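Local coordinates for YjbQ family protein (Sulfolobus solfataricus, PDB 1VPH), which is of unknown function but belongs to the YjbQ-like UPF0047 family and holds a potassium ion in this crystal, near a phosphate probably from the crystallisation liquor, at residues Phe17-Val22 against Glu139-Val144; Phe28-Ile33 against Phe129-Asp134; His57-Ile62 against His99-Ala104. All coordinates share one frame; numbering follows the deposited sequence.

Overall arrangement
The three contacts bring together the two sheets of the chain and the ion site at their junction. Contact 1 joins two strands of the five-stranded sheet, and contact 2, its centre about 13 Å from that of contact 1, joins two strands of the three-stranded one. Contact 3, centred about 10 Å from contact 2, continues the smaller sheet through 60-65 and sets helix 98-107 against it. R140 of contact 1 links all three: its NH2 lies 2.6 Å from E132 OE2 in contact 2 and 2.8 Å from T59 OG1 in contact 3. Contacts 1 and 3 share the phosphate, and H101 of contact 3 binds the potassium ion.

Contact 1: Phe17-Val22 against Glu139-Val144; sequences FDDIYV and ERHITV. With PO4 (phosphate ion), chain L.
An antiparallel pairing in the five-stranded sheet joins 17-22, on an outermost strand within the chain, to 139-144. D18 with V144, I20 with I142 and V22 with R140 are hydrogen-bonded pairs, tied by two bonds each; I20 N reaches I142 O at 2.8 Å. On the face of the sheet that holds I20, V22, I142 and V144, I20 CD1 touches V144 CG2 at 3.7 Å, while V22 CG2 comes against I142 CD1; helix 34-44 packs on I20 and V144. On the opposite face, D19 and Y21 flank H141. With CG anti to the backbone N (chi1 178°), H141 extends its ring so that NE2 donates to D19 OD2; the modelled 2.4 Å is very short and its strength doubtful. The Y21 ring lies at 19° to the imidazole but slid aside, CE1 3.5 Å from H141 CD2 and the hydroxyl over the rim of one imidazole face. Were the imidazole cut back to an alanine, D19 OD2 would probably lose this donor and a gap would open beside Y21. D19 OD1 also forms a salt bridge with R116 of the second subunit. The side chain of R140, bent at chi2 (-54°), leads away from the pairing; NH1 gives an edge-on bond to phosphate O4 at 2.9 Å, while NH2 forms a salt bridge with E132. This antiparallel strand pair belongs to the main sheet of the YjbQ-like fold.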
ATOM      1  N   PHE C  17      18.045   5.818   8.568  1.00 19.62           N
ATOM      2  CA  PHE C  17      17.072   5.129   9.377  1.00 17.99           C
ATOM      3  C   PHE C  17      16.861   5.860  10.685  1.00 17.97           C
ATOM      4  O   PHE C  17      17.792   6.342  11.321  1.00 17.09           O
ATOM      5  CB  PHE C  17      17.595   3.711   9.737  1.00 19.85           C
ATOM      6  CG  PHE C  17      17.403   2.667   8.651  1.00 19.12           C
ATOM      7  CD1 PHE C  17      16.134   2.149   8.382  1.00 22.82           C
ATOM      8  CD2 PHE C  17      18.502   2.147   7.975  1.00 26.27           C
ATOM      9  CE1 PHE C  17      15.965   1.174   7.396  1.00 26.00           C
ATOM     10  CE2 PHE C  17      18.335   1.148   6.994  1.00 22.01           C
ATOM     11  CZ  PHE C  17      17.080   0.681   6.698  1.00 24.93           C
ATOM     12  N   ASP C  18      15.615   5.904  11.123  1.00 18.49           N
ATOM     13  CA  ASP C  18      15.345   6.262  12.476  1.00 20.11           C
ATOM     14  C   ASP C  18      14.087   5.491  12.893  1.00 21.02           C
ATOM     15  O   ASP C  18      13.507   4.746  12.088  1.00 19.93           O
ATOM     16  CB  ASP C  18      15.192   7.788  12.567  1.00 19.87           C
ATOM     17  CG  ASP C  18      15.841   8.355  13.836  1.00 25.23           C
ATOM     18  OD1 ASP C  18      15.615   7.727  14.890  1.00 19.99           O
ATOM     19  OD2 ASP C  18      16.581   9.371  13.772  1.00 24.15           O
ATOM     20  N   ASP C  19      13.714   5.640  14.160  1.00 21.17           N
ATOM     21  CA  ASP C  19      12.701   4.820  14.803  1.00 20.74           C
ATOM     22  C   ASP C  19      11.785   5.672  15.654  1.00 23.62           C
ATOM     23  O   ASP C  19      12.223   6.596  16.340  1.00 23.96           O
ATOM     24  CB  ASP C  19      13.422   3.820  15.667  1.00 21.11           C
ATOM     25  CG  ASP C  19      14.304   2.992  14.860  1.00 24.26           C
ATOM     26  OD1 ASP C  19      15.462   3.374  14.619  1.00 24.30           O
ATOM     27  OD2 ASP C  19      13.788   2.049  14.302  1.00 21.23           O
ATOM     28  N   ILE C  20      10.515   5.333  15.609  1.00 21.55           N
ATOM     29  CA  ILE C  20       9.522   5.992  16.474  1.00 23.83           C
ATOM     30  C   ILE C  20       8.875   4.890  17.306  1.00 23.11           C
ATOM     31  O   ILE C  20       8.532   3.852  16.794  1.00 21.54           O
ATOM     32  CB  ILE C  20       8.425   6.810  15.628  1.00 24.56           C
ATOM     33  CG1 ILE C  20       9.087   7.841  14.716  1.00 22.98           C
ATOM     34  CG2 ILE C  20       7.383   7.548  16.517  1.00 24.01           C
ATOM     35  CD1 ILE C  20       8.126   8.512  13.695  1.00 23.71           C
ATOM     36  N   TYR C  21       8.759   5.134  18.603  1.00 24.73           N
ATOM     37  CA  TYR C  21       8.097   4.202  19.506  1.00 23.70           C
ATOM     38  C   TYR C  21       6.837   4.791  20.006  1.00 25.27           C
ATOM     39  O   TYR C  21       6.748   5.999  20.302  1.00 25.75           O
ATOM     40  CB  TYR C  21       8.960   3.896  20.663  1.00 24.40           C
ATOM     41  CG  TYR C  21      10.204   3.346  20.112  1.00 24.45           C
ATOM     42  CD1 TYR C  21      10.273   2.006  19.750  1.00 23.63           C
ATOM     43  CD2 TYR C  21      11.290   4.190  19.840  1.00 28.41           C
ATOM     44  CE1 TYR C  21      11.394   1.506  19.185  1.00 26.81           C
ATOM     45  CE2 TYR C  21      12.428   3.691  19.281  1.00 21.08           C
ATOM     46  CZ  TYR C  21      12.490   2.335  18.984  1.00 23.69           C
ATOM     47  OH  TYR C  21      13.626   1.825  18.413  1.00 27.99           O
ATOM     48  N   VAL C  22       5.832   3.943  20.105  1.00 25.30           N
ATOM     49  CA  VAL C  22       4.553   4.394  20.611  1.00 24.79           C
ATOM     50  C   VAL C  22       4.019   3.366  21.591  1.00 25.49           C
ATOM     51  O   VAL C  22       4.000   2.173  21.330  1.00 25.87           O
ATOM     52  CB  VAL C  22       3.433   4.651  19.491  1.00 22.80           C
ATOM     53  CG1 VAL C  22       2.056   4.852  20.098  1.00 25.73           C
ATOM     54  CG2 VAL C  22       3.761   5.854  18.630  1.00 18.21           C
ATOM     55  N   GLU C 139       5.042  -1.166  23.485  1.00 29.95           N
ATOM     56  CA  GLU C 139       6.023  -0.734  22.494  1.00 30.44           C
ATOM     57  C   GLU C 139       5.609  -1.144  21.084  1.00 30.48           C
ATOM     58  O   GLU C 139       5.798  -2.286  20.642  1.00 34.50           O
ATOM     59  CB  GLU C 139       7.449  -1.230  22.844  1.00 31.16           C
ATOM     60  CG  GLU C 139       8.539  -0.826  21.826  1.00 38.74           C
ATOM     61  CD  GLU C 139       9.954  -1.326  22.152  1.00 39.61           C
ATOM     62  OE1 GLU C 139      10.188  -2.007  23.183  1.00 44.79           O
ATOM     63  OE2 GLU C 139      10.847  -1.000  21.343  1.00 56.95           O
ATOM     64  N   ARG C 140       5.027  -0.189  20.390  1.00 26.94           N
ATOM     65  CA  ARG C 140       4.889  -0.294  18.927  1.00 23.90           C
ATOM     66  C   ARG C 140       6.061   0.430  18.314  1.00 24.75           C
ATOM     67  O   ARG C 140       6.337   1.577  18.692  1.00 27.25           O
ATOM     68  CB  ARG C 140       3.604   0.344  18.453  1.00 25.28           C
ATOM     69  CG  ARG C 140       2.345  -0.366  18.898  1.00 26.65           C
ATOM     70  CD  ARG C 140       2.382  -1.822  18.502  1.00 25.70           C
ATOM     71  NE  ARG C 140       1.033  -2.393  18.391  1.00 25.54           N
ATOM     72  CZ  ARG C 140       0.790  -3.625  17.979  1.00 23.92           C
ATOM     73  NH1 ARG C 140       1.797  -4.401  17.642  1.00 20.84           N
ATOM     74  NH2 ARG C 140      -0.491  -4.064  17.881  1.00 20.50           N
ATOM     75  N   HIS C 141       6.774  -0.267  17.436  1.00 22.74           N
ATOM     76  CA  HIS C 141       7.967   0.240  16.803  1.00 24.19           C
ATOM     77  C   HIS C 141       7.642   0.561  15.337  1.00 23.65           C
ATOM     78  O   HIS C 141       7.237  -0.294  14.564  1.00 25.25           O
ATOM     79  CB  HIS C 141       9.067  -0.768  16.875  1.00 26.13           C
ATOM     80  CG  HIS C 141      10.327  -0.327  16.196  1.00 28.68           C
ATOM     81  ND1 HIS C 141      11.293  -1.217  15.788  1.00 36.78           N
ATOM     82  CD2 HIS C 141      10.761   0.897  15.822  1.00 29.15           C
ATOM     83  CE1 HIS C 141      12.273  -0.559  15.192  1.00 36.62           C
ATOM     84  NE2 HIS C 141      11.974   0.724  15.196  1.00 27.43           N
ATOM     85  N   ILE C 142       7.838   1.826  14.980  1.00 21.76           N
ATOM     86  CA  ILE C 142       7.725   2.278  13.605  1.00 18.26           C
ATOM     87  C   ILE C 142       9.137   2.599  13.073  1.00 18.86           C
ATOM     88  O   ILE C 142       9.879   3.375  13.686  1.00 19.57           O
ATOM     89  CB  ILE C 142       6.901   3.571  13.512  1.00 16.54           C
ATOM     90  CG1 ILE C 142       5.476   3.390  14.094  1.00 22.87           C
ATOM     91  CG2 ILE C 142       6.761   4.041  12.058  1.00 22.33           C
ATOM     92  CD1 ILE C 142       5.067   4.456  15.064  1.00 24.48           C
ATOM     93  N   THR C 143       9.502   1.989  11.959  1.00 18.02           N
ATOM     94  CA  THR C 143      10.742   2.325  11.276  1.00 16.42           C
ATOM     95  C   THR C 143      10.477   3.418  10.298  1.00 18.62           C
ATOM     96  O   THR C 143       9.498   3.353   9.537  1.00 18.77           O
ATOM     97  CB  THR C 143      11.241   1.093  10.485  1.00 19.73           C
ATOM     98  OG1 THR C 143      11.478   0.053  11.441  1.00 23.57           O
ATOM     99  CG2 THR C 143      12.513   1.392   9.715  1.00 22.20           C
ATOM    100  N   VAL C 144      11.377   4.403  10.267  1.00 18.03           N
ATOM    101  CA  VAL C 144      11.301   5.456   9.284  1.00 17.21           C
ATOM    102  C   VAL C 144      12.583   5.370   8.498  1.00 18.09           C
ATOM    103  O   VAL C 144      13.631   5.534   9.050  1.00 18.72           O
ATOM    104  CB  VAL C 144      11.146   6.834   9.922  1.00 18.78           C
ATOM    105  CG1 VAL C 144      11.064   7.947   8.889  1.00 21.39           C
ATOM    106  CG2 VAL C 144       9.895   6.873  10.872  1.00 18.22           C
TER
HETATM  107  P   PO4 L 139       2.451  -7.986  16.531  1.00 30.53           P
HETATM  108  O1  PO4 L 139       1.911  -8.590  17.762  1.00 41.52           O
HETATM  109  O2  PO4 L 139       2.718  -9.043  15.460  1.00 24.19           O
HETATM  110  O3  PO4 L 139       3.822  -7.391  16.775  1.00 42.08           O
HETATM  111  O4  PO4 L 139       1.644  -6.791  16.087  1.00 31.94           O

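Contact 2: Phe28-Ile33 against Phe129-Asp134; sequences FELVDI and FLVELD
E29-D32 and F129-E132 pair antiparallel in the three-stranded sheet, where 127-132 is the central strand and 29-32 lies at one side. Backbone bonds come in two sets: E29 with E132 and V31 with L130 each exchange both N-H groups, E132 N meeting E29 O at 2.8 Å. Weaker CA-H...O contacts fill the spaces between them, as from L30 CA to L130 O at 3.3 Å. Most of the apolar contacts lie on the face turned to helix 69-83. L30 CD2 lies alongside V131 CG2 at 3.7 Å and also reaches F129 CB; M72 of the helix packs on both L30 and F129. On the other face V31 CB and L130 CB are 4.3 Å apart. Beyond the last paired residues, L133 CD2 presses against F28 CD2 at 3.5 Å, and L133 O stands 4.2 Å above the centre of the F28 ring plane. H99 NE2 is hydrogen-bonded to that carbonyl, and its ring also meets that of F28. Charged groups turn to partners nearby. D32 lies beside the F129 ring, OD2 3.7 Å from CE1, but its carboxylate is held by H67, N127 and T34. E132 bends at chi2 (68°), which swings its carboxylate forward toward D134; OE1 takes a bond from T24. OE2, which R140 also engages, accepts D134 N at 2.8 Å, on its anti side and 31° out of the carboxylate plane.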
ATOM      1  N   PHE C  28      -8.311  -0.177  20.093  1.00 24.86           N
ATOM      2  CA  PHE C  28      -8.270   0.518  18.810  1.00 24.97           C
ATOM      3  C   PHE C  28      -7.843   1.988  19.014  1.00 23.80           C
ATOM      4  O   PHE C  28      -8.435   2.719  19.816  1.00 22.85           O
ATOM      5  CB  PHE C  28      -9.634   0.543  18.131  1.00 26.83           C
ATOM      6  CG  PHE C  28     -10.091  -0.795  17.601  1.00 29.80           C
ATOM      7  CD1 PHE C  28     -10.748  -1.687  18.428  1.00 38.70           C
ATOM      8  CD2 PHE C  28      -9.871  -1.154  16.302  1.00 41.04           C
ATOM      9  CE1 PHE C  28     -11.174  -2.913  17.951  1.00 40.63           C
ATOM     10  CE2 PHE C  28     -10.297  -2.387  15.823  1.00 39.22           C
ATOM     11  CZ  PHE C  28     -10.949  -3.248  16.643  1.00 39.10           C
ATOM     12  N   GLU C  29      -6.826   2.423  18.293  1.00 22.67           N
ATOM     13  CA  GLU C  29      -6.306   3.756  18.488  1.00 22.02           C
ATOM     14  C   GLU C  29      -5.581   4.218  17.230  1.00 21.93           C
ATOM     15  O   GLU C  29      -4.975   3.406  16.521  1.00 21.36           O
ATOM     16  CB  GLU C  29      -5.364   3.703  19.667  1.00 22.59           C
ATOM     17  CG  GLU C  29      -4.939   5.022  20.225  1.00 29.52           C
ATOM     18  CD  GLU C  29      -4.023   4.830  21.446  1.00 31.75           C
ATOM     19  OE1 GLU C  29      -4.553   4.444  22.495  1.00 41.56           O
ATOM     20  OE2 GLU C  29      -2.785   5.039  21.368  1.00 36.15           O
ATOM     21  N   LEU C  30      -5.721   5.503  16.914  1.00 19.73           N
ATOM     22  CA  LEU C  30      -4.899   6.130  15.869  1.00 19.94           C
ATOM     23  C   LEU C  30      -3.960   7.074  16.569  1.00 21.85           C
ATOM     24  O   LEU C  30      -4.407   7.863  17.407  1.00 20.18           O
ATOM     25  CB  LEU C  30      -5.781   6.948  14.928  1.00 20.77           C
ATOM     26  CG  LEU C  30      -6.606   6.256  13.868  1.00 26.44           C
ATOM     27  CD1 LEU C  30      -7.429   7.321  13.133  1.00 30.08           C
ATOM     28  CD2 LEU C  30      -5.736   5.500  12.901  1.00 28.59           C
ATOM     29  N   VAL C  31      -2.673   7.001  16.247  1.00 18.07           N
ATOM     30  CA  VAL C  31      -1.685   7.910  16.855  1.00 18.39           C
ATOM     31  C   VAL C  31      -0.981   8.676  15.761  1.00 18.27           C
ATOM     32  O   VAL C  31      -0.368   8.072  14.879  1.00 19.08           O
ATOM     33  CB  VAL C  31      -0.689   7.122  17.718  1.00 20.02           C
ATOM     34  CG1 VAL C  31       0.326   8.063  18.308  1.00 22.17           C
ATOM     35  CG2 VAL C  31      -1.498   6.395  18.850  1.00 18.97           C
ATOM     36  N   ASP C  32      -1.114  10.011  15.796  1.00 16.75           N
ATOM     37  CA  ASP C  32      -0.512  10.887  14.768  1.00 17.60           C
ATOM     38  C   ASP C  32       1.005  10.961  14.957  1.00 17.85           C
ATOM     39  O   ASP C  32       1.469  11.327  16.040  1.00 19.60           O
ATOM     40  CB  ASP C  32      -1.108  12.316  14.842  1.00 19.31           C
ATOM     41  CG  ASP C  32      -0.895  13.102  13.580  1.00 21.71           C
ATOM     42  OD1 ASP C  32       0.250  13.051  13.026  1.00 17.40           O
ATOM     43  OD2 ASP C  32      -1.883  13.758  13.108  1.00 23.45           O
ATOM     44  N   ILE C  33       1.763  10.584  13.939  1.00 15.79           N
ATOM     45  CA  ILE C  33       3.217  10.569  13.986  1.00 17.56           C
ATOM     46  C   ILE C  33       3.828  11.471  12.948  1.00 16.93           C
ATOM     47  O   ILE C  33       5.041  11.454  12.722  1.00 17.81           O
ATOM     48  CB  ILE C  33       3.780   9.145  13.875  1.00 16.79           C
ATOM     49  CG1 ILE C  33       3.410   8.514  12.521  1.00 21.81           C
ATOM     50  CG2 ILE C  33       3.285   8.345  15.027  1.00 21.36           C
ATOM     51  CD1 ILE C  33       4.184   7.219  12.228  1.00 15.84           C
ATOM     52  N   PHE C 129      -0.503   8.190  10.424  1.00 17.56           N
ATOM     53  CA  PHE C 129      -0.964   7.549  11.663  1.00 16.89           C
ATOM     54  C   PHE C 129      -0.500   6.123  11.821  1.00 17.00           C
ATOM     55  O   PHE C 129      -0.552   5.296  10.897  1.00 20.14           O
ATOM     56  CB  PHE C 129      -2.480   7.527  11.742  1.00 18.63           C
ATOM     57  CG  PHE C 129      -3.142   8.887  11.783  1.00 17.88           C
ATOM     58  CD1 PHE C 129      -3.356   9.538  12.984  1.00 22.04           C
ATOM     59  CD2 PHE C 129      -3.599   9.447  10.626  1.00 24.71           C
ATOM     60  CE1 PHE C 129      -4.005  10.756  13.012  1.00 21.96           C
ATOM     61  CE2 PHE C 129      -4.214  10.672  10.634  1.00 25.93           C
ATOM     62  CZ  PHE C 129      -4.415  11.326  11.795  1.00 18.19           C
ATOM     63  N   LEU C 130      -0.101   5.810  13.023  1.00 17.08           N
ATOM     64  CA  LEU C 130      -0.029   4.437  13.485  1.00 18.37           C
ATOM     65  C   LEU C 130      -1.428   3.983  13.814  1.00 18.54           C
ATOM     66  O   LEU C 130      -2.175   4.681  14.572  1.00 19.37           O
ATOM     67  CB  LEU C 130       0.836   4.352  14.749  1.00 19.84           C
ATOM     68  CG  LEU C 130       0.711   2.936  15.327  1.00 22.68           C
ATOM     69  CD1 LEU C 130       1.459   1.982  14.408  1.00 21.28           C
ATOM     70  CD2 LEU C 130       1.237   2.853  16.740  1.00 24.02           C
ATOM     71  N   VAL C 131      -1.829   2.852  13.244  1.00 18.15           N
ATOM     72  CA  VAL C 131      -3.156   2.298  13.533  1.00 18.40           C
ATOM     73  C   VAL C 131      -2.935   1.123  14.482  1.00 19.69           C
ATOM     74  O   VAL C 131      -2.265   0.155  14.125  1.00 18.24           O
ATOM     75  CB  VAL C 131      -3.923   1.796  12.242  1.00 17.84           C
ATOM     76  CG1 VAL C 131      -5.383   1.416  12.624  1.00 20.18           C
ATOM     77  CG2 VAL C 131      -3.908   2.775  11.118  1.00 23.70           C
ATOM     78  N   GLU C 132      -3.436   1.245  15.714  1.00 19.07           N
ATOM     79  CA  GLU C 132      -3.394   0.170  16.677  1.00 19.19           C
ATOM     80  C   GLU C 132      -4.709  -0.547  16.643  1.00 19.84           C
ATOM     81  O   GLU C 132      -5.770   0.114  16.690  1.00 21.74           O
ATOM     82  CB  GLU C 132      -3.210   0.712  18.108  1.00 18.52           C
ATOM     83  CG  GLU C 132      -3.427  -0.332  19.179  1.00 21.00           C
ATOM     84  CD  GLU C 132      -2.324  -1.384  19.125  1.00 26.17           C
ATOM     85  OE1 GLU C 132      -1.288  -1.120  19.746  1.00 21.08           O
ATOM     86  OE2 GLU C 132      -2.481  -2.429  18.444  1.00 22.22           O
ATOM     87  N   LEU C 133      -4.657  -1.865  16.500  1.00 19.39           N
ATOM     88  CA  LEU C 133      -5.880  -2.693  16.485  1.00 19.72           C
ATOM     89  C   LEU C 133      -5.937  -3.735  17.566  1.00 20.43           C
ATOM     90  O   LEU C 133      -6.983  -4.399  17.711  1.00 19.48           O
ATOM     91  CB  LEU C 133      -6.089  -3.401  15.117  1.00 18.90           C
ATOM     92  CG  LEU C 133      -6.240  -2.535  13.860  1.00 20.48           C
ATOM     93  CD1 LEU C 133      -6.679  -3.349  12.645  1.00 28.68           C
ATOM     94  CD2 LEU C 133      -7.220  -1.364  14.097  1.00 27.76           C
ATOM     95  N   ASP C 134      -4.858  -3.878  18.321  1.00 21.76           N
ATOM     96  CA  ASP C 134      -4.759  -4.859  19.403  1.00 22.34           C
ATOM     97  C   ASP C 134      -4.041  -4.260  20.628  1.00 22.68           C
ATOM     98  O   ASP C 134      -3.211  -4.910  21.255  1.00 22.08           O
ATOM     99  CB  ASP C 134      -4.039  -6.125  18.908  1.00 20.62           C
ATOM    100  CG  ASP C 134      -4.189  -7.321  19.862  1.00 27.58           C
ATOM    101  OD1 ASP C 134      -5.273  -7.534  20.436  1.00 24.87           O
ATOM    102  OD2 ASP C 134      -3.237  -8.094  20.015  1.00 28.15           O
TER

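Contact 3: His57-Ile62 against His99-Ala104; sequences HSTAAI and HAHLGA. With K (potassium ion), chain K; PO4 (phosphate ion), chain L.
T59 and H101 meet where the phosphate borders the potassium site. The methyl CG2 of T59 sits over one face of the H101 imidazole, 3.5 Å from the ring centroid and only 14° off its normal, a CH-pi contact. S58 OG lies 3.1 Å from H101 CE1 at the ring edge, too poorly angled for a hydrogen bond to H101 ND1. H101 NE2 binds the potassium ion at 2.2 Å, short for this metal; H91, D95, N97 and a water complete the ligands. T59 OG1 donates to phosphate O4 at 2.8 Å. S58 OG donates to phosphate O2 at 2.7 Å. The backbone N of each residue adds further bonds, one from S58 N being weak. H57 ND1 gives a nearly straight hydrogen bond (163°) to O3 in its ring plane, and R137 and R140 complete the shell. The T59 chi1 of 64° puts the hydroxyl between the backbone N and carbonyl carbon, facing the anion, and leaves the methyl to the histidine. In the second shell, N65 of the second subunit is bonded to H101 ND1 and S58 O. Small side chains let the helix come close: A100 CB touches T59 CB at 3.7 Å, and A104 CB lies against S58 O at 3.3 Å and A60 O. Although the phosphate probably comes from the crystallisation liquor, this loop before strand 60-65 is consistent with an anion-binding pocket next to the metal site, at a subunit interface.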
ATOM      1  N   HIS C  57       4.863  -5.243  12.651  1.00 22.76           N
ATOM      2  CA  HIS C  57       3.869  -5.728  13.584  1.00 19.85           C
ATOM      3  C   HIS C  57       2.765  -6.263  12.705  1.00 21.76           C
ATOM      4  O   HIS C  57       2.518  -5.721  11.635  1.00 23.46           O
ATOM      5  CB  HIS C  57       3.304  -4.564  14.415  1.00 20.04           C
ATOM      6  CG  HIS C  57       4.267  -3.920  15.357  1.00 23.68           C
ATOM      7  ND1 HIS C  57       4.785  -4.572  16.448  1.00 26.76           N
ATOM      8  CD2 HIS C  57       4.747  -2.651  15.411  1.00 24.98           C
ATOM      9  CE1 HIS C  57       5.563  -3.744  17.124  1.00 29.61           C
ATOM     10  NE2 HIS C  57       5.547  -2.568  16.522  1.00 24.41           N
ATOM     11  N   SER C  58       2.103  -7.332  13.126  1.00 19.30           N
ATOM     12  CA  SER C  58       1.044  -7.899  12.322  1.00 18.73           C
ATOM     13  C   SER C  58      -0.362  -7.485  12.809  1.00 19.53           C
ATOM     14  O   SER C  58      -1.365  -7.854  12.155  1.00 18.55           O
ATOM     15  CB  SER C  58       1.215  -9.411  12.333  1.00 22.53           C
ATOM     16  OG  SER C  58       0.901  -9.903  13.633  1.00 24.16           O
ATOM     17  N   THR C  59      -0.452  -6.696  13.882  1.00 17.07           N
ATOM     18  CA  THR C  59      -1.748  -6.248  14.410  1.00 16.71           C
ATOM     19  C   THR C  59      -1.818  -4.716  14.550  1.00 18.80           C
ATOM     20  O   THR C  59      -2.675  -4.155  15.235  1.00 19.87           O
ATOM     21  CB  THR C  59      -2.028  -6.950  15.748  1.00 20.18           C
ATOM     22  OG1 THR C  59      -1.061  -6.567  16.701  1.00 19.21           O
ATOM     23  CG2 THR C  59      -2.035  -8.450  15.554  1.00 22.63           C
ATOM     24  N   ALA C  60      -0.905  -4.065  13.850  1.00 20.44           N
ATOM     25  CA  ALA C  60      -0.918  -2.649  13.645  1.00 21.07           C
ATOM     26  C   ALA C  60      -0.653  -2.318  12.173  1.00 21.12           C
ATOM     27  O   ALA C  60      -0.225  -3.174  11.367  1.00 19.35           O
ATOM     28  CB  ALA C  60       0.104  -1.959  14.552  1.00 21.21           C
ATOM     29  N   ALA C  61      -0.952  -1.075  11.803  1.00 19.42           N
ATOM     30  CA  ALA C  61      -0.782  -0.641  10.424  1.00 19.38           C
ATOM     31  C   ALA C  61      -0.346   0.816  10.377  1.00 19.10           C
ATOM     32  O   ALA C  61      -0.315   1.501  11.398  1.00 18.78           O
ATOM     33  CB  ALA C  61      -2.085  -0.839   9.607  1.00 20.61           C
ATOM     34  N   ILE C  62      -0.035   1.285   9.164  1.00 19.05           N
ATOM     35  CA  ILE C  62       0.309   2.711   8.922  1.00 17.63           C
ATOM     36  C   ILE C  62      -0.630   3.221   7.881  1.00 19.57           C
ATOM     37  O   ILE C  62      -0.787   2.553   6.856  1.00 19.75           O
ATOM     38  CB  ILE C  62       1.751   2.867   8.417  1.00 18.21           C
ATOM     39  CG1 ILE C  62       2.781   2.445   9.518  1.00 20.15           C
ATOM     40  CG2 ILE C  62       2.028   4.307   7.986  1.00 18.73           C
ATOM     41  CD1 ILE C  62       2.771   3.370  10.814  1.00 21.13           C
ATOM     42  N   HIS C  99      -9.294 -10.233  14.411  1.00 19.57           N
ATOM     43  CA  HIS C  99      -9.762  -9.004  13.784  1.00 19.28           C
ATOM     44  C   HIS C  99      -8.598  -8.057  13.504  1.00 19.65           C
ATOM     45  O   HIS C  99      -8.579  -7.378  12.463  1.00 20.03           O
ATOM     46  CB  HIS C  99     -10.779  -8.315  14.694  1.00 22.54           C
ATOM     47  CG  HIS C  99     -10.142  -7.642  15.881  1.00 22.98           C
ATOM     48  ND1 HIS C  99      -9.821  -8.319  17.032  1.00 25.12           N
ATOM     49  CD2 HIS C  99      -9.670  -6.378  16.042  1.00 27.46           C
ATOM     50  CE1 HIS C  99      -9.245  -7.486  17.883  1.00 22.81           C
ATOM     51  NE2 HIS C  99      -9.138  -6.300  17.305  1.00 25.44           N
ATOM     52  N   ALA C 100      -7.646  -7.983  14.440  1.00 19.11           N
ATOM     53  CA  ALA C 100      -6.519  -7.065  14.335  1.00 19.08           C
ATOM     54  C   ALA C 100      -5.600  -7.448  13.194  1.00 20.34           C
ATOM     55  O   ALA C 100      -5.145  -6.601  12.431  1.00 18.83           O
ATOM     56  CB  ALA C 100      -5.743  -7.041  15.672  1.00 19.43           C
ATOM     57  N   HIS C 101      -5.355  -8.742  13.062  1.00 18.54           N
ATOM     58  CA  HIS C 101      -4.571  -9.255  11.943  1.00 18.58           C
ATOM     59  C   HIS C 101      -5.258  -8.978  10.583  1.00 18.72           C
ATOM     60  O   HIS C 101      -4.609  -8.614   9.611  1.00 18.30           O
ATOM     61  CB  HIS C 101      -4.416 -10.768  12.051  1.00 19.53           C
ATOM     62  CG  HIS C 101      -3.545 -11.217  13.189  1.00 17.48           C
ATOM     63  ND1 HIS C 101      -2.175 -11.130  13.132  1.00 19.96           N
ATOM     64  CD2 HIS C 101      -3.844 -11.777  14.381  1.00 22.20           C
ATOM     65  CE1 HIS C 101      -1.661 -11.629  14.238  1.00 19.22           C
ATOM     66  NE2 HIS C 101      -2.657 -12.008  15.027  1.00 18.56           N
ATOM     67  N   LEU C 102      -6.580  -9.139  10.528  1.00 18.80           N
ATOM     68  CA  LEU C 102      -7.337  -8.844   9.309  1.00 18.63           C
ATOM     69  C   LEU C 102      -7.243  -7.387   8.901  1.00 19.47           C
ATOM     70  O   LEU C 102      -6.977  -7.098   7.771  1.00 20.04           O
ATOM     71  CB  LEU C 102      -8.789  -9.272   9.501  1.00 14.72           C
ATOM     72  CG  LEU C 102      -9.073 -10.770   9.685  1.00 19.06           C
ATOM     73  CD1 LEU C 102     -10.578 -11.024   9.889  1.00 20.16           C
ATOM     74  CD2 LEU C 102      -8.598 -11.578   8.542  1.00 27.19           C
ATOM     75  N   GLY C 103      -7.441  -6.480   9.850  1.00 20.53           N
ATOM     76  CA  GLY C 103      -7.325  -5.043   9.584  1.00 20.84           C
ATOM     77  C   GLY C 103      -5.961  -4.669   9.078  1.00 20.75           C
ATOM     78  O   GLY C 103      -5.817  -3.919   8.123  1.00 21.74           O
ATOM     79  N   ALA C 104      -4.933  -5.173   9.738  1.00 21.64           N
ATOM     80  CA  ALA C 104      -3.560  -4.840   9.372  1.00 20.51           C
ATOM     81  C   ALA C 104      -3.235  -5.397   7.981  1.00 22.52           C
ATOM     82  O   ALA C 104      -2.581  -4.753   7.167  1.00 21.69           O
ATOM     83  CB  ALA C 104      -2.602  -5.391  10.370  1.00 21.03           C
TER
HETATM   84  K     K K 138      -2.693 -13.163  16.922  1.00 27.28           K
HETATM   85  P   PO4 L 139       2.451  -7.986  16.531  1.00 30.53           P
HETATM   86  O1  PO4 L 139       1.911  -8.590  17.762  1.00 41.52           O
HETATM   87  O2  PO4 L 139       2.718  -9.043  15.460  1.00 24.19           O
HETATM   88  O3  PO4 L 139       3.822  -7.391  16.775  1.00 42.08           O
HETATM   89  O4  PO4 L 139       1.644  -6.791  16.087  1.00 31.94           O
HETATM   90  O   HOH W   1      -1.177 -14.472  16.534  1.00 35.06           O